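Local coordinates for probable GTP-binding protein engB (Pyrococcus horikoshii, PDB 2CXX), which binds guanine nucleotides, probably as a magnesium-using GTPase of the EngB family, and is probably needed for normal cell division and septation, at residues 73-77 with 117-123; 82-86 with 181-185; 127-133 with 159-165. All coordinates share one frame; numbering follows the deposited sequence.

Contact 1: residues 73-77 with 117-123; sequences VHFIE and FLRELDI
Ile76 and Ile123 meet at the tight end of this contact of helix 62-79 with the end of helix 110-120 and the turn after it, where CG2 of Ile76 comes within 3.5 Å of CD1 of Ile123. The same methyl lies 3.7 Å from Leu121 CD2 and 4.1 Å from Leu118 CD2, so it packs against three aliphatic side chains, with the Phe117 ring just beyond. It reaches them because chi1 of -61° puts CG1 opposite the carbonyl carbon and leaves CG2 to point across. Helix 110-120 ends just here in a Schellman motif: Asp122, with positive phi, turns the chain, and Ile123 N bonds back to Leu118 O, which brings the Ile123 side chain back toward Ile76. Ile83, touching Ile76, and Ala86 of strand 85-91, touching Leu118 and Ile123, continue the buried patch to the central sheet of the P-loop GTPase fold.

Toward solvent the fit is looser. Phe117 turns the edge of its ring to helix 62-79, CZ lying 3.9 Å from Val73 O and 4.0 Å from Glu77 CG. The extended Glu77 chain runs past that edge at about a right angle, ending in an exposed carboxylate. Apart from the Val73 carbonyl oxygen, already bonded to Glu77 N, the facing groups are apolar, so shape and exclusion of water rather than directed polar bonds hold the segments together.

Contact 2: residues 82-86 with 181-185; sequences NIDVA and VIRER
Val85 has chi1 at 59°, which sets CG1 between its backbone N and carbonyl carbon and CG2 on the far side from that N, so that its two methyls serve different partners, while bends at chi2 and chi3 of Arg185 carry the guanidinium back to the chain just before that valine. CG2 of Val85 lies 3.8 Å from Val181 CG1. On the other branch, CG1 stands 3.8 Å from Ile182 CG1 and 4.1 Å from Ile182 CD1, the two side chains crossing at about a right angle. One branched residue of the strand thus sits against two successive residues of the helix.

This is the packing of the C-terminal helix 171-184 against the parallel core of the P-loop GTPase fold. Strand 85-91 lies between strands 3-8 and 125-130, and the helix spans all three: Ile182 also touches Ile4, and Val181 touches Ile126 and Pro124.

The polar half of the contact is made by Arg185 with main-chain carbonyls. Asp84, just before the strand, has psi -35°, and the carbonyls of Ile83 and Asp84 point roughly the same way, toward the arginine. Arg185 NE gives an almost straight bond (169°) to Asp84 O at 3.0 Å, approaching somewhat tilted from the carbonyl plane, and that oxygen lies nearly in the plane of the guanidinium. NH2 reaches Ile83 O at 2.8 Å, a weak bond because it is badly bent. Both oxygens lie at the guanidinium edge, which probably limits rotation of the group. The Asp84 carboxylate is not part of this grip: OD2 stays 5.0 Å from Arg185 NE, and OD1 accepts a hydrogen bond from Thr3 N in the neighbouring strand.

Contact 3: residues 127-133 with 159-165; sequences VAVNKLD and VFIPISA. With GDP (guanosine-5'-diphosphate), chain D.
Strands 127-130 and 160-162 run parallel with their directions 29° apart, and the backbone ladder begins at Val127 N to Val159 O and passes along Val127, Ile161, Val129 and Ile163 in turn. On the face carrying Val127 and Val129, the Phe160 ring lies alongside Val127, CD2 being 3.6 Å from Val127 CB, and takes Val129 CG2 at its edge. Helix 138-149 covers that ring. On the other face Ile163 CD1 packs 3.8 Å from Ala128 CB, near Leu17 and Leu174.

Past the strand ends the two loops form the guanine pocket, Asn130 to Asp133 being the NKxD motif of GTPases and Ser164-Ala165 the loop that meets O6. Asp133 grips the base with both oxygens: GDP N1 bonds OD1 at 2.7 Å, almost straight at 174°, and GDP N2 bonds OD2 at the same distance of 2.7 Å. Ser164 OG, which accepts a bond from Phe167 N, lies 3.0 Å from Asp133 OD1 and 3.1 Å from GDP O6; its one proton could serve either. The extended Lys131 chain passes over the face of the base, with its ammonium paired to Asp91.

Asn130 joins three parts of the site. Its chi1 of -164° swings the amide away from its own N and out to the next loop, where OD1 accepts Ala165 N at 2.9 Å, in the carbonyl plane; its ND2 bonds Val12 O of the P-loop and lies beside GDP N7. An alanine here would remove the amide, which would probably cost Ala165 N and Val12 O this partner and let the Ser164-Ala165 loop shift against the P-loop.

In the fold
From the N terminus the chain lays down strand 3-8, the P-loop, helix 14-22 and the antiparallel pair 39-43 and 46-50 before helix 62-79 opens contact 1. Strand 85-91 opens contact 2 before helix 110-120 closes contact 1, so the two cross, and they touch through Ala86 and Ile83. Strand 125-130 opens contact 3, in series with contact 1, and edge strand 160-162 closes it. Helix 171-184 closes contact 2 last, with contact 3 nested inside that loop. Contact 1 joins helix 62-79 to the end of helix 110-120, contact 2 brings the C-terminal helix to the sheet, and contact 3 pairs the edge strand with its neighbour and shapes the guanine pocket at their ends.

Contact 1: residues 73-77 with 117-123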
loop_
_atom_site.group_PDB
_atom_site.type_symbol
_atom_site.label_atom_id
_atom_site.label_comp_id
_atom_site.label_asym_id
_atom_site.label_seq_id
_atom_site.Cartn_x
_atom_site.Cartn_y
_atom_site.Cartn_z
ATOM N N VAL A 73 -9.501 0.362 -9.127
ATOM C CA VAL A 73 -10.190 1.665 -9.007
ATOM C C VAL A 73 -11.689 1.448 -8.903
ATOM O O VAL A 73 -12.364 2.017 -8.024
ATOM C CB VAL A 73 -9.877 2.556 -10.266
ATOM C CG1 VAL A 73 -10.927 3.650 -10.364
ATOM C CG2 VAL A 73 -8.422 3.168 -10.157
ATOM N N HIS A 74 -12.221 0.610 -9.778
ATOM C CA HIS A 74 -13.646 0.340 -9.781
ATOM C C HIS A 74 -14.088 -0.354 -8.473
ATOM O O HIS A 74 -15.059 0.026 -7.869
ATOM C CB HIS A 74 -14.025 -0.481 -11.026
ATOM C CG HIS A 74 -15.508 -0.552 -11.261
ATOM N ND1 HIS A 74 -16.289 0.575 -11.375
ATOM C CD2 HIS A 74 -16.369 -1.604 -11.261
ATOM C CE1 HIS A 74 -17.566 0.227 -11.425
ATOM N NE2 HIS A 74 -17.642 -1.089 -11.358
ATOM N N PHE A 75 -13.342 -1.340 -8.024
ATOM C CA PHE A 75 -13.700 -1.984 -6.768
ATOM C C PHE A 75 -13.689 -0.968 -5.612
ATOM O O PHE A 75 -14.660 -0.841 -4.826
ATOM C CB PHE A 75 -12.695 -3.090 -6.458
ATOM C CG PHE A 75 -13.032 -3.854 -5.223
ATOM C CD1 PHE A 75 -13.824 -5.010 -5.307
ATOM C CD2 PHE A 75 -12.601 -3.389 -3.969
ATOM C CE1 PHE A 75 -14.183 -5.690 -4.164
ATOM C CE2 PHE A 75 -12.956 -4.067 -2.813
ATOM C CZ PHE A 75 -13.754 -5.219 -2.908
ATOM N N ILE A 76 -12.610 -0.202 -5.512
ATOM C CA ILE A 76 -12.543 0.753 -4.367
ATOM C C ILE A 76 -13.603 1.861 -4.470
ATOM O O ILE A 76 -14.225 2.258 -3.469
ATOM C CB ILE A 76 -11.113 1.372 -4.250
ATOM C CG1 ILE A 76 -10.113 0.256 -4.008
ATOM C CG2 ILE A 76 -11.071 2.410 -3.129
ATOM C CD1 ILE A 76 -8.623 0.668 -4.114
ATOM N N GLU A 77 -13.849 2.344 -5.669
ATOM C CA GLU A 77 -14.917 3.341 -5.816
ATOM C C GLU A 77 -16.242 2.704 -5.409
ATOM O O GLU A 77 -17.000 3.294 -4.644
ATOM C CB GLU A 77 -15.056 3.785 -7.271
ATOM C CG GLU A 77 -14.046 4.850 -7.670
ATOM C CD GLU A 77 -14.088 5.177 -9.171
ATOM O OE1 GLU A 77 -13.563 6.251 -9.521
ATOM O OE2 GLU A 77 -14.638 4.387 -9.984
ATOM N N PHE A 117 -5.731 9.444 -4.950
ATOM C CA PHE A 117 -7.022 8.902 -5.336
ATOM C C PHE A 117 -7.791 8.505 -4.049
ATOM O O PHE A 117 -8.987 8.835 -3.891
ATOM C CB PHE A 117 -6.807 7.705 -6.279
ATOM C CG PHE A 117 -8.000 6.769 -6.396
ATOM C CD1 PHE A 117 -9.156 7.137 -7.130
ATOM C CD2 PHE A 117 -7.963 5.512 -5.802
ATOM C CE1 PHE A 117 -10.236 6.255 -7.259
ATOM C CE2 PHE A 117 -9.008 4.629 -5.917
ATOM C CZ PHE A 117 -10.164 4.971 -6.649
ATOM N N LEU A 118 -7.127 7.812 -3.133
ATOM C CA LEU A 118 -7.809 7.426 -1.900
ATOM C C LEU A 118 -8.313 8.659 -1.146
ATOM O O LEU A 118 -9.369 8.596 -0.470
ATOM C CB LEU A 118 -6.874 6.632 -0.985
ATOM C CG LEU A 118 -6.468 5.253 -1.589
ATOM C CD1 LEU A 118 -5.377 4.599 -0.776
ATOM C CD2 LEU A 118 -7.713 4.303 -1.632
ATOM N N ARG A 119 -7.573 9.765 -1.245
ATOM C CA ARG A 119 -7.994 10.992 -0.526
ATOM C C ARG A 119 -9.257 11.557 -1.156
ATOM O O ARG A 119 -10.143 12.004 -0.431
ATOM C CB ARG A 119 -6.853 12.032 -0.518
ATOM C CG ARG A 119 -7.188 13.403 0.243
ATOM C CD ARG A 119 -7.208 13.175 1.771
ATOM N NE ARG A 119 -7.936 14.233 2.505
ATOM C CZ ARG A 119 -7.365 15.109 3.316
ATOM N NH1 ARG A 119 -6.044 15.084 3.481
ATOM N NH2 ARG A 119 -8.129 15.942 4.042
ATOM N N GLU A 120 -9.373 11.500 -2.473
ATOM C CA GLU A 120 -10.607 11.944 -3.157
ATOM C C GLU A 120 -11.765 11.092 -2.721
ATOM O O GLU A 120 -12.883 11.551 -2.750
ATOM C CB GLU A 120 -10.521 11.828 -4.690
ATOM C CG GLU A 120 -9.612 12.846 -5.336
ATOM C CD GLU A 120 -9.627 12.763 -6.843
ATOM O OE1 GLU A 120 -10.558 12.124 -7.404
ATOM O OE2 GLU A 120 -8.700 13.348 -7.463
ATOM N N LEU A 121 -11.501 9.850 -2.324
ATOM C CA LEU A 121 -12.584 8.958 -1.882
ATOM C C LEU A 121 -12.877 8.963 -0.379
ATOM O O LEU A 121 -13.727 8.213 0.077
ATOM C CB LEU A 121 -12.255 7.517 -2.314
ATOM C CG LEU A 121 -12.785 7.155 -3.706
ATOM C CD1 LEU A 121 -12.314 8.146 -4.751
ATOM C CD2 LEU A 121 -12.293 5.747 -4.064
ATOM N N ASP A 122 -12.163 9.797 0.355
ATOM C CA ASP A 122 -12.296 9.998 1.812
ATOM C C ASP A 122 -11.999 8.716 2.579
ATOM O O ASP A 122 -12.562 8.448 3.630
ATOM C CB ASP A 122 -13.674 10.584 2.197
ATOM C CG ASP A 122 -13.973 11.911 1.488
ATOM O OD1 ASP A 122 -13.043 12.743 1.262
ATOM O OD2 ASP A 122 -15.158 12.187 1.234
ATOM N N ILE A 123 -11.064 7.919 2.050
ATOM C CA ILE A 123 -10.704 6.703 2.747
ATOM C C ILE A 123 -9.452 6.927 3.590
ATOM O O ILE A 123 -8.402 7.272 3.035
ATOM C CB ILE A 123 -10.435 5.574 1.719
ATOM C CG1 ILE A 123 -11.758 5.185 1.065
ATOM C CG2 ILE A 123 -9.735 4.372 2.429
ATOM C CD1 ILE A 123 -11.591 4.177 -0.130
#

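Contact 2: residues 82-86 with 181-185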
loop_
_atom_site.group_PDB
_atom_site.type_symbol
_atom_site.label_atom_id
_atom_site.label_comp_id
_atom_site.label_asym_id
_atom_site.label_seq_id
_atom_site.Cartn_x
_atom_site.Cartn_y
_atom_site.Cartn_z
ATOM N N ASN A 82 -17.796 0.877 2.378
ATOM C CA ASN A 82 -17.604 -0.322 3.184
ATOM C C ASN A 82 -16.154 -0.658 3.397
ATOM O O ASN A 82 -15.811 -1.800 3.726
ATOM C CB ASN A 82 -18.350 -1.516 2.548
ATOM C CG ASN A 82 -19.861 -1.362 2.669
ATOM O OD1 ASN A 82 -20.362 -0.930 3.703
ATOM N ND2 ASN A 82 -20.583 -1.668 1.593
ATOM N N ILE A 83 -15.291 0.348 3.203
ATOM C CA ILE A 83 -13.880 0.183 3.441
ATOM C C ILE A 83 -13.516 1.072 4.627
ATOM O O ILE A 83 -13.625 2.309 4.570
ATOM C CB ILE A 83 -13.048 0.558 2.199
ATOM C CG1 ILE A 83 -13.251 -0.509 1.102
ATOM C CG2 ILE A 83 -11.557 0.646 2.628
ATOM C CD1 ILE A 83 -12.845 -0.053 -0.310
ATOM N N ASP A 84 -13.085 0.466 5.720
ATOM C CA ASP A 84 -12.770 1.282 6.892
ATOM C C ASP A 84 -11.419 1.977 6.916
ATOM O O ASP A 84 -11.276 3.060 7.517
ATOM C CB ASP A 84 -12.884 0.409 8.136
ATOM C CG ASP A 84 -14.276 -0.152 8.308
ATOM O OD1 ASP A 84 -14.486 -1.321 7.925
ATOM O OD2 ASP A 84 -15.181 0.618 8.785
ATOM N N VAL A 85 -10.416 1.321 6.363
ATOM C CA VAL A 85 -9.095 1.925 6.294
ATOM C C VAL A 85 -8.334 1.280 5.163
ATOM O O VAL A 85 -8.624 0.174 4.787
ATOM C CB VAL A 85 -8.344 1.756 7.663
ATOM C CG1 VAL A 85 -8.215 0.318 7.972
ATOM C CG2 VAL A 85 -6.956 2.495 7.622
ATOM N N ALA A 86 -7.374 1.998 4.579
ATOM C CA ALA A 86 -6.551 1.496 3.502
ATOM C C ALA A 86 -5.098 1.535 3.940
ATOM O O ALA A 86 -4.647 2.455 4.632
ATOM C CB ALA A 86 -6.737 2.384 2.165
ATOM N N VAL A 181 -6.984 3.653 13.825
ATOM C CA VAL A 181 -7.739 4.356 12.783
ATOM C C VAL A 181 -9.151 3.814 12.642
ATOM O O VAL A 181 -10.094 4.603 12.519
ATOM C CB VAL A 181 -7.075 4.280 11.393
ATOM C CG1 VAL A 181 -8.040 4.895 10.323
ATOM C CG2 VAL A 181 -5.742 4.995 11.436
ATOM N N ILE A 182 -9.307 2.488 12.676
ATOM C CA ILE A 182 -10.615 1.856 12.558
ATOM C C ILE A 182 -11.557 2.297 13.686
ATOM O O ILE A 182 -12.732 2.614 13.445
ATOM C CB ILE A 182 -10.519 0.313 12.590
ATOM C CG1 ILE A 182 -9.838 -0.201 11.322
ATOM C CG2 ILE A 182 -11.890 -0.282 12.791
ATOM C CD1 ILE A 182 -9.580 -1.695 11.299
ATOM N N ARG A 183 -11.049 2.298 14.911
ATOM C CA ARG A 183 -11.873 2.725 16.027
ATOM C C ARG A 183 -12.180 4.215 15.935
ATOM O O ARG A 183 -13.343 4.597 16.017
ATOM C CB ARG A 183 -11.177 2.477 17.355
ATOM C CG ARG A 183 -11.107 1.034 17.832
ATOM C CD ARG A 183 -10.592 1.059 19.283
ATOM N NE ARG A 183 -9.588 2.117 19.362
ATOM C CZ ARG A 183 -9.035 2.600 20.469
ATOM N NH1 ARG A 183 -9.375 2.127 21.679
ATOM N NH2 ARG A 183 -8.127 3.570 20.350
ATOM N N GLU A 184 -11.143 5.050 15.791
ATOM C CA GLU A 184 -11.331 6.502 15.712
ATOM C C GLU A 184 -12.391 6.829 14.676
ATOM O O GLU A 184 -13.184 7.757 14.878
ATOM C CB GLU A 184 -10.025 7.243 15.370
ATOM C CG GLU A 184 -9.358 6.701 14.142
ATOM C CD GLU A 184 -8.758 7.750 13.251
ATOM O OE1 GLU A 184 -7.652 8.272 13.571
ATOM O OE2 GLU A 184 -9.398 8.037 12.213
ATOM N N ARG A 185 -12.426 6.040 13.596
ATOM C CA ARG A 185 -13.409 6.200 12.505
ATOM C C ARG A 185 -14.807 6.100 13.113
ATOM O O ARG A 185 -15.594 7.056 12.962
ATOM C CB ARG A 185 -13.264 5.079 11.444
ATOM C CG ARG A 185 -12.647 5.435 10.055
ATOM C CD ARG A 185 -13.699 5.778 8.984
ATOM N NE ARG A 185 -13.489 5.146 7.667
ATOM C CZ ARG A 185 -14.096 5.546 6.543
ATOM N NH1 ARG A 185 -14.934 6.553 6.575
ATOM N NH2 ARG A 185 -13.874 4.953 5.385
#

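Contact 3: residues 127-133 with 159-165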
loop_
_atom_site.group_PDB
_atom_site.type_symbol
_atom_site.label_atom_id
_atom_site.label_comp_id
_atom_site.label_asym_id
_atom_site.label_seq_id
_atom_site.Cartn_x
_atom_site.Cartn_y
_atom_site.Cartn_z
ATOM N N VAL A 127 0.292 4.764 5.272
ATOM C CA VAL A 127 1.326 4.359 4.344
ATOM C C VAL A 127 2.333 3.528 5.103
ATOM O O VAL A 127 3.007 4.054 5.992
ATOM C CB VAL A 127 2.063 5.598 3.744
ATOM C CG1 VAL A 127 3.232 5.143 2.823
ATOM C CG2 VAL A 127 1.051 6.469 2.995
ATOM N N ALA A 128 2.456 2.241 4.760
ATOM C CA ALA A 128 3.459 1.366 5.389
ATOM C C ALA A 128 4.755 1.588 4.573
ATOM O O ALA A 128 4.826 1.207 3.416
ATOM C CB ALA A 128 3.029 -0.111 5.281
ATOM N N VAL A 129 5.761 2.217 5.167
ATOM C CA VAL A 129 7.008 2.491 4.463
ATOM C C VAL A 129 7.927 1.285 4.726
ATOM O O VAL A 129 8.660 1.212 5.711
ATOM C CB VAL A 129 7.598 3.820 4.940
ATOM C CG1 VAL A 129 8.878 4.095 4.120
ATOM C CG2 VAL A 129 6.527 4.975 4.722
ATOM N N ASN A 130 7.887 0.350 3.795
ATOM C CA ASN A 130 8.561 -0.916 3.960
ATOM C C ASN A 130 10.004 -0.889 3.504
ATOM O O ASN A 130 10.442 0.033 2.810
ATOM C CB ASN A 130 7.774 -2.008 3.212
ATOM C CG ASN A 130 8.167 -3.426 3.648
ATOM O OD1 ASN A 130 8.454 -3.644 4.814
ATOM N ND2 ASN A 130 8.137 -4.392 2.731
ATOM N N LYS A 131 10.710 -1.917 3.935
ATOM C CA LYS A 131 12.139 -2.146 3.642
ATOM C C LYS A 131 12.995 -1.157 4.409
ATOM O O LYS A 131 14.049 -0.696 3.958
ATOM C CB LYS A 131 12.432 -2.065 2.149
ATOM C CG LYS A 131 11.486 -3.017 1.336
ATOM C CD LYS A 131 12.030 -3.294 -0.064
ATOM C CE LYS A 131 11.095 -4.201 -0.932
ATOM N NZ LYS A 131 11.584 -4.179 -2.368
ATOM N N LEU A 132 12.545 -0.871 5.617
ATOM C CA LEU A 132 13.271 0.081 6.428
ATOM C C LEU A 132 14.754 -0.276 6.609
ATOM O O LEU A 132 15.634 0.604 6.762
ATOM C CB LEU A 132 12.586 0.154 7.786
ATOM C CG LEU A 132 13.198 1.040 8.851
ATOM C CD1 LEU A 132 13.412 2.443 8.269
ATOM C CD2 LEU A 132 12.251 1.065 10.064
ATOM N N ASP A 133 15.030 -1.579 6.582
ATOM C CA ASP A 133 16.385 -2.074 6.750
ATOM C C ASP A 133 17.334 -1.641 5.611
ATOM O O ASP A 133 18.555 -1.737 5.737
ATOM C CB ASP A 133 16.312 -3.607 6.879
ATOM C CG ASP A 133 15.583 -4.255 5.720
ATOM O OD1 ASP A 133 14.341 -4.120 5.633
ATOM O OD2 ASP A 133 16.252 -4.924 4.908
ATOM N N VAL A 159 0.244 9.122 9.449
ATOM C CA VAL A 159 0.106 8.475 8.153
ATOM C C VAL A 159 1.204 7.504 7.802
ATOM O O VAL A 159 0.921 6.348 7.429
ATOM C CB VAL A 159 0.028 9.522 7.035
ATOM C CG1 VAL A 159 -0.095 8.833 5.659
ATOM C CG2 VAL A 159 -1.181 10.419 7.272
ATOM N N PHE A 160 2.439 7.964 7.952
ATOM C CA PHE A 160 3.629 7.185 7.561
ATOM C C PHE A 160 4.240 6.336 8.654
ATOM O O PHE A 160 4.796 6.848 9.620
ATOM C CB PHE A 160 4.703 8.123 6.982
ATOM C CG PHE A 160 4.278 8.773 5.718
ATOM C CD1 PHE A 160 3.700 10.020 5.754
ATOM C CD2 PHE A 160 4.477 8.125 4.483
ATOM C CE1 PHE A 160 3.328 10.642 4.582
ATOM C CE2 PHE A 160 4.114 8.736 3.284
ATOM C CZ PHE A 160 3.541 10.014 3.353
ATOM N N ILE A 161 4.138 5.013 8.497
ATOM C CA ILE A 161 4.694 4.104 9.494
ATOM C C ILE A 161 5.810 3.261 8.879
ATOM O O ILE A 161 5.556 2.358 8.053
ATOM C CB ILE A 161 3.615 3.100 10.019
ATOM C CG1 ILE A 161 2.361 3.858 10.468
ATOM C CG2 ILE A 161 4.202 2.254 11.160
ATOM C CD1 ILE A 161 2.527 4.745 11.647
ATOM N N PRO A 162 7.062 3.565 9.227
ATOM C CA PRO A 162 8.122 2.740 8.645
ATOM C C PRO A 162 8.189 1.342 9.303
ATOM O O PRO A 162 8.059 1.172 10.525
ATOM C CB PRO A 162 9.373 3.589 8.858
ATOM C CG PRO A 162 9.068 4.378 10.081
ATOM C CD PRO A 162 7.598 4.679 10.041
ATOM N N ILE A 163 8.373 0.313 8.471
ATOM C CA ILE A 163 8.442 -1.070 8.982
ATOM C C ILE A 163 9.460 -1.874 8.152
ATOM O O ILE A 163 9.945 -1.411 7.109
ATOM C CB ILE A 163 7.070 -1.806 8.768
ATOM C CG1 ILE A 163 6.679 -1.641 7.286
ATOM C CG2 ILE A 163 5.922 -1.146 9.567
ATOM C CD1 ILE A 163 5.529 -2.483 6.844
ATOM N N SER A 164 9.801 -3.059 8.654
ATOM C CA SER A 164 10.530 -4.033 7.834
ATOM C C SER A 164 9.683 -5.301 7.925
ATOM O O SER A 164 9.693 -5.968 8.942
ATOM C CB SER A 164 11.936 -4.386 8.322
ATOM O OG SER A 164 12.429 -5.470 7.527
ATOM N N ALA A 165 8.931 -5.610 6.861
ATOM C CA ALA A 165 8.114 -6.802 6.820
ATOM C C ALA A 165 9.033 -8.031 6.843
ATOM O O ALA A 165 8.616 -9.124 7.314
ATOM C CB ALA A 165 7.259 -6.832 5.524
HETATM P PB GDP D . 4.749 -7.957 -3.243
HETATM O O1B GDP D . 4.951 -8.162 -4.706
HETATM O O2B GDP D . 4.642 -6.417 -2.902
HETATM O O3B GDP D . 3.808 -8.898 -2.518
HETATM O O3A GDP D . 6.159 -8.314 -2.606
HETATM P PA GDP D . 6.809 -9.510 -1.769
HETATM O O1A GDP D . 6.190 -9.580 -0.428
HETATM O O2A GDP D . 6.670 -10.866 -2.555
HETATM O "O5'" GDP D . 8.315 -9.024 -1.513
HETATM C "C5'" GDP D . 8.978 -8.772 -2.716
HETATM C "C4'" GDP D . 10.494 -8.785 -2.486
HETATM O "O4'" GDP D . 10.857 -7.791 -1.429
HETATM C "C3'" GDP D . 11.088 -10.045 -1.956
HETATM O "O3'" GDP D . 12.293 -10.646 -2.446
HETATM C "C2'" GDP D . 10.962 -9.915 -0.423
HETATM O "O2'" GDP D . 11.993 -10.749 0.227
HETATM C "C1'" GDP D . 11.494 -8.484 -0.295
HETATM N N9 GDP D . 11.076 -7.784 0.928
HETATM C C8 GDP D . 9.780 -7.674 1.480
HETATM N N7 GDP D . 9.822 -6.958 2.551
HETATM C C5 GDP D . 11.113 -6.558 2.772
HETATM C C6 GDP D . 11.776 -5.767 3.761
HETATM O O6 GDP D . 11.192 -5.284 4.680
HETATM N N1 GDP D . 13.147 -5.556 3.650
HETATM C C2 GDP D . 13.856 -6.102 2.617
HETATM N N2 GDP D . 15.211 -5.870 2.557
HETATM N N3 GDP D . 13.267 -6.840 1.689
HETATM C C4 GDP D . 11.909 -7.086 1.734
#